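PDB 4HVT: post-proline cleaving enzyme from Rickettsia typhi, which probably acts as a serine endopeptidase that cleaves oligopeptides on the carboxyl side of proline. Local coordinates for residues K247-F259 with T293-L305. Numbering follows the deposited sequence.
Sequences KLLSDTISSSLIF and TLQGSFKEYVFWL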
loop_
_atom_site.group_PDB
_atom_site.type_symbol
_atom_site.label_atom_id
_atom_site.label_comp_id
_atom_site.label_asym_id
_atom_site.label_seq_id
_atom_site.Cartn_x
_atom_site.Cartn_y
_atom_site.Cartn_z
ATOM N N LYS A 247 -16.625 2.498 11.044
ATOM C CA LYS A 247 -16.986 2.839 12.438
ATOM C C LYS A 247 -16.157 3.986 12.989
ATOM O O LYS A 247 -14.920 4.075 12.718
ATOM C CB LYS A 247 -16.787 1.648 13.326
ATOM C CG LYS A 247 -17.723 0.479 13.092
ATOM C CD LYS A 247 -19.101 0.781 13.716
ATOM C CE LYS A 247 -20.251 -0.087 13.198
ATOM N NZ LYS A 247 -19.879 -1.539 13.274
ATOM N N LEU A 248 -16.811 4.892 13.720
ATOM C CA LEU A 248 -16.099 5.974 14.389
ATOM C C LEU A 248 -15.243 5.503 15.599
ATOM O O LEU A 248 -14.086 5.901 15.782
ATOM C CB LEU A 248 -17.071 7.061 14.823
ATOM C CG LEU A 248 -16.541 8.300 15.526
ATOM C CD1 LEU A 248 -15.604 9.066 14.595
ATOM C CD2 LEU A 248 -17.656 9.225 15.970
ATOM N N LEU A 249 -15.879 4.660 16.389
ATOM C CA LEU A 249 -15.295 4.080 17.636
ATOM C C LEU A 249 -15.220 2.576 17.537
ATOM O O LEU A 249 -15.662 1.977 16.574
ATOM C CB LEU A 249 -16.108 4.438 18.871
ATOM C CG LEU A 249 -16.471 5.920 19.009
ATOM C CD1 LEU A 249 -17.338 6.196 20.191
ATOM C CD2 LEU A 249 -15.169 6.739 19.121
ATOM N N SER A 250 -14.591 1.937 18.536
ATOM C CA SER A 250 -14.681 0.490 18.664
ATOM C C SER A 250 -16.160 0.085 18.821
ATOM O O SER A 250 -16.853 0.751 19.511
ATOM C CB SER A 250 -13.952 0.070 19.954
ATOM O OG SER A 250 -14.189 -1.309 20.226
ATOM N N ASP A 251 -16.608 -1.011 18.210
ATOM C CA ASP A 251 -17.930 -1.565 18.421
ATOM C C ASP A 251 -18.183 -1.784 19.927
ATOM O O ASP A 251 -19.302 -1.796 20.362
ATOM C CB ASP A 251 -18.112 -2.901 17.731
ATOM C CG ASP A 251 -18.385 -2.784 16.240
ATOM O OD1 ASP A 251 -19.194 -1.925 15.862
ATOM O OD2 ASP A 251 -17.842 -3.582 15.454
ATOM N N THR A 252 -17.117 -2.014 20.717
ATOM C CA THR A 252 -17.355 -2.258 22.139
ATOM C C THR A 252 -17.809 -1.003 22.876
ATOM O O THR A 252 -18.310 -1.099 24.017
ATOM C CB THR A 252 -16.118 -2.795 22.909
ATOM O OG1 THR A 252 -15.063 -1.828 22.830
ATOM C CG2 THR A 252 -15.638 -4.105 22.333
ATOM N N ILE A 253 -17.618 0.152 22.266
ATOM C CA ILE A 253 -18.052 1.428 22.800
ATOM C C ILE A 253 -19.321 1.890 22.085
ATOM O O ILE A 253 -20.263 2.336 22.750
ATOM C CB ILE A 253 -16.922 2.439 22.621
ATOM C CG1 ILE A 253 -15.582 1.842 23.140
ATOM C CG2 ILE A 253 -17.258 3.755 23.285
ATOM C CD1 ILE A 253 -15.495 1.634 24.636
ATOM N N SER A 254 -19.297 1.863 20.749
ATOM C CA SER A 254 -20.498 2.160 19.965
ATOM C C SER A 254 -20.483 1.370 18.679
ATOM O O SER A 254 -19.505 1.399 17.939
ATOM C CB SER A 254 -20.603 3.625 19.590
ATOM O OG SER A 254 -21.757 3.886 18.760
ATOM N N SER A 255 -21.614 0.747 18.377
ATOM C CA SER A 255 -21.802 0.107 17.068
ATOM C C SER A 255 -22.678 0.967 16.128
ATOM O O SER A 255 -22.920 0.616 14.977
ATOM C CB SER A 255 -22.346 -1.323 17.284
ATOM O OG SER A 255 -23.571 -1.329 18.038
ATOM N N SER A 256 -23.132 2.103 16.601
ATOM C CA SER A 256 -24.074 2.897 15.900
ATOM C C SER A 256 -23.524 4.236 15.386
ATOM O O SER A 256 -24.265 5.033 14.773
ATOM C CB SER A 256 -25.243 3.178 16.828
ATOM O OG SER A 256 -24.875 3.787 18.074
ATOM N N LEU A 257 -22.301 4.563 15.735
ATOM C CA LEU A 257 -21.733 5.788 15.221
ATOM C C LEU A 257 -20.882 5.403 14.016
ATOM O O LEU A 257 -19.888 4.713 14.147
ATOM C CB LEU A 257 -20.928 6.507 16.301
ATOM C CG LEU A 257 -21.796 7.061 17.460
ATOM C CD1 LEU A 257 -20.823 7.415 18.581
ATOM C CD2 LEU A 257 -22.737 8.246 17.085
ATOM N N ILE A 258 -21.256 5.931 12.859
ATOM C CA ILE A 258 -20.574 5.694 11.623
ATOM C C ILE A 258 -19.866 6.956 11.151
ATOM O O ILE A 258 -20.468 8.054 11.137
ATOM C CB ILE A 258 -21.598 5.193 10.535
ATOM C CG1 ILE A 258 -22.328 3.898 10.981
ATOM C CG2 ILE A 258 -20.937 5.075 9.159
ATOM C CD1 ILE A 258 -21.483 2.666 11.084
ATOM N N PHE A 259 -18.587 6.797 10.766
ATOM C CA PHE A 259 -17.789 7.869 10.215
ATOM C C PHE A 259 -17.952 7.823 8.720
ATOM O O PHE A 259 -17.574 6.856 8.079
ATOM C CB PHE A 259 -16.333 7.640 10.647
ATOM C CG PHE A 259 -15.330 8.672 10.113
ATOM C CD1 PHE A 259 -15.337 9.985 10.571
ATOM C CD2 PHE A 259 -14.366 8.300 9.249
ATOM C CE1 PHE A 259 -14.419 10.913 10.137
ATOM C CE2 PHE A 259 -13.410 9.231 8.829
ATOM C CZ PHE A 259 -13.439 10.528 9.248
ATOM N N THR A 293 -6.870 13.918 9.427
ATOM C CA THR A 293 -7.350 12.562 9.199
ATOM C C THR A 293 -7.543 11.779 10.486
ATOM O O THR A 293 -6.773 11.905 11.432
ATOM C CB THR A 293 -6.397 11.781 8.268
ATOM O OG1 THR A 293 -5.069 11.883 8.752
ATOM C CG2 THR A 293 -6.502 12.356 6.845
ATOM N N LEU A 294 -8.634 11.034 10.532
ATOM C CA LEU A 294 -8.910 10.156 11.647
ATOM C C LEU A 294 -7.979 8.979 11.667
ATOM O O LEU A 294 -7.859 8.235 10.711
ATOM C CB LEU A 294 -10.357 9.655 11.565
ATOM C CG LEU A 294 -10.813 8.670 12.676
ATOM C CD1 LEU A 294 -10.773 9.338 14.078
ATOM C CD2 LEU A 294 -12.225 8.191 12.285
ATOM N N GLN A 295 -7.345 8.779 12.811
ATOM C CA GLN A 295 -6.327 7.718 12.958
ATOM C C GLN A 295 -6.682 6.568 13.889
ATOM O O GLN A 295 -5.948 5.566 13.994
ATOM C CB GLN A 295 -5.006 8.338 13.438
ATOM C CG GLN A 295 -4.409 9.311 12.430
ATOM C CD GLN A 295 -4.017 8.650 11.161
ATOM O OE1 GLN A 295 -3.605 7.466 11.145
ATOM N NE2 GLN A 295 -4.176 9.348 10.050
ATOM N N GLY A 296 -7.788 6.670 14.584
ATOM C CA GLY A 296 -8.183 5.658 15.543
ATOM C C GLY A 296 -9.011 6.241 16.673
ATOM O O GLY A 296 -9.281 7.454 16.717
ATOM N N SER A 297 -9.280 5.402 17.672
ATOM C CA SER A 297 -10.068 5.785 18.871
ATOM C C SER A 297 -9.665 4.916 20.052
ATOM O O SER A 297 -9.043 3.893 19.912
ATOM C CB SER A 297 -11.528 5.593 18.623
ATOM O OG SER A 297 -11.860 4.236 18.424
ATOM N N PHE A 298 -10.120 5.364 21.219
ATOM C CA PHE A 298 -10.001 4.643 22.457
ATOM C C PHE A 298 -11.141 5.139 23.330
ATOM O O PHE A 298 -11.253 6.348 23.590
ATOM C CB PHE A 298 -8.690 4.934 23.139
ATOM C CG PHE A 298 -8.464 4.113 24.392
ATOM C CD1 PHE A 298 -8.380 2.736 24.317
ATOM C CD2 PHE A 298 -8.405 4.721 25.650
ATOM C CE1 PHE A 298 -8.178 1.983 25.480
ATOM C CE2 PHE A 298 -8.213 3.969 26.814
ATOM C CZ PHE A 298 -8.079 2.607 26.721
ATOM N N LYS A 299 -11.959 4.217 23.818
ATOM C CA LYS A 299 -13.172 4.592 24.540
ATOM C C LYS A 299 -13.930 5.608 23.668
ATOM O O LYS A 299 -14.058 5.400 22.482
ATOM C CB LYS A 299 -12.871 5.087 25.976
ATOM C CG LYS A 299 -11.931 4.185 26.736
ATOM C CD LYS A 299 -12.449 2.860 26.956
ATOM C CE LYS A 299 -11.879 2.319 28.307
ATOM N NZ LYS A 299 -12.453 0.983 28.492
ATOM N N GLU A 300 -14.386 6.702 24.245
ATOM C CA GLU A 300 -15.161 7.709 23.491
ATOM C C GLU A 300 -14.287 8.819 22.877
ATOM O O GLU A 300 -14.814 9.799 22.381
ATOM C CB GLU A 300 -16.225 8.328 24.433
ATOM C CG GLU A 300 -17.293 7.307 24.796
ATOM C CD GLU A 300 -18.419 7.838 25.641
ATOM O OE1 GLU A 300 -18.533 9.073 25.785
ATOM O OE2 GLU A 300 -19.204 6.994 26.202
ATOM N N TYR A 301 -12.965 8.635 22.816
ATOM C CA TYR A 301 -12.041 9.635 22.290
ATOM C C TYR A 301 -11.526 9.224 20.902
ATOM O O TYR A 301 -11.355 8.017 20.684
ATOM C CB TYR A 301 -10.861 9.823 23.251
ATOM C CG TYR A 301 -11.309 10.501 24.519
ATOM C CD1 TYR A 301 -12.008 9.795 25.490
ATOM C CD2 TYR A 301 -11.135 11.858 24.695
ATOM C CE1 TYR A 301 -12.494 10.408 26.610
ATOM C CE2 TYR A 301 -11.605 12.475 25.828
ATOM C CZ TYR A 301 -12.307 11.752 26.763
ATOM O OH TYR A 301 -12.833 12.362 27.875
ATOM N N VAL A 302 -11.224 10.176 20.034
ATOM C CA VAL A 302 -10.759 9.963 18.692
ATOM C C VAL A 302 -9.460 10.705 18.480
ATOM O O VAL A 302 -9.226 11.722 19.114
ATOM C CB VAL A 302 -11.812 10.398 17.632
ATOM C CG1 VAL A 302 -12.986 9.427 17.594
ATOM C CG2 VAL A 302 -12.298 11.770 17.940
ATOM N N PHE A 303 -8.581 10.112 17.679
ATOM C CA PHE A 303 -7.247 10.641 17.395
ATOM C C PHE A 303 -7.171 11.127 15.991
ATOM O O PHE A 303 -7.516 10.389 15.068
ATOM C CB PHE A 303 -6.197 9.553 17.569
ATOM C CG PHE A 303 -6.214 8.906 18.938
ATOM C CD1 PHE A 303 -5.816 9.621 20.005
ATOM C CD2 PHE A 303 -6.693 7.615 19.136
ATOM C CE1 PHE A 303 -5.842 9.109 21.275
ATOM C CE2 PHE A 303 -6.745 7.098 20.411
ATOM C CZ PHE A 303 -6.363 7.867 21.487
ATOM N N TRP A 304 -6.621 12.338 15.783
ATOM C CA TRP A 304 -6.580 12.975 14.498
ATOM C C TRP A 304 -5.167 13.482 14.229
ATOM O O TRP A 304 -4.511 14.098 15.089
ATOM C CB TRP A 304 -7.571 14.129 14.419
ATOM C CG TRP A 304 -8.993 13.687 14.349
ATOM C CD1 TRP A 304 -9.714 13.117 15.356
ATOM C CD2 TRP A 304 -9.884 13.736 13.204
ATOM N NE1 TRP A 304 -10.988 12.769 14.908
ATOM C CE2 TRP A 304 -11.116 13.163 13.595
ATOM C CE3 TRP A 304 -9.742 14.201 11.867
ATOM C CZ2 TRP A 304 -12.213 13.071 12.723
ATOM C CZ3 TRP A 304 -10.824 14.099 11.019
ATOM C CH2 TRP A 304 -12.060 13.567 11.458
ATOM N N LEU A 305 -4.696 13.174 13.031
ATOM C CA LEU A 305 -3.414 13.646 12.524
ATOM C C LEU A 305 -3.607 14.929 11.734
ATOM O O LEU A 305 -4.523 15.004 10.929
ATOM C CB LEU A 305 -2.793 12.599 11.593
ATOM C CG LEU A 305 -1.474 12.915 10.880
ATOM C CD1 LEU A 305 -0.391 13.105 11.926
ATOM C CD2 LEU A 305 -1.137 11.838 9.875
HETATM O O HOH W 1 -13.123 3.396 20.750
#
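The L294 methyl CD2 sits over one face of the F259 ring: it stands 3.7 Å from the ring centroid and only 9° off the normal, a CH-pi contact. L294 can be followed outward. CB stands above the CZ-CE2 side of the same face; CG, anti to the backbone N (chi1 179°), carries the branch forward; CD2 then lies over the ring centre and also reaches CD1 of L248 at 4.2 Å, while CD1 of L294 turns to the indole of W304, 3.5 Å from its NE1. W304 approaches the same phenylalanine obliquely, W304 CH2 lying 3.8 Å from F259 CE1 with the planes at 79°.

Farther along, V302 CG1 is shared by two leucines that cross it at about a right angle, touching L249 CD2 at 3.8 Å and L248 CD1 slightly farther off. No direct hydrogen bond joins 247-259 to 293-305; one water supplies the polar link. It accepts from S250 N and from S297 OG, 2.8 Å from the latter, and donates to K299 O. This three-way grip ties the loop to the type II' turn F298-Y301 that closes the 293-305 hairpin. Over that turn lies I253, whose CG2 packs 3.7 Å from K299 O and also touches CG of E300; the E300 carboxylate turns elsewhere, to H326.

The contact joins two successive four-stranded antiparallel sheets, consistent with adjacent blades of the N-terminal beta-propeller. L248 to S256 belong to the loop linking strands 242-247 and 257-263, whereas 293-298 and 301-305 are the first two strands of the next sheet. Strand 322-326 flanks V302 and W304, L257, F259 and W304 touch strand 269-275, and strand 350-357 packs against F298 and F303.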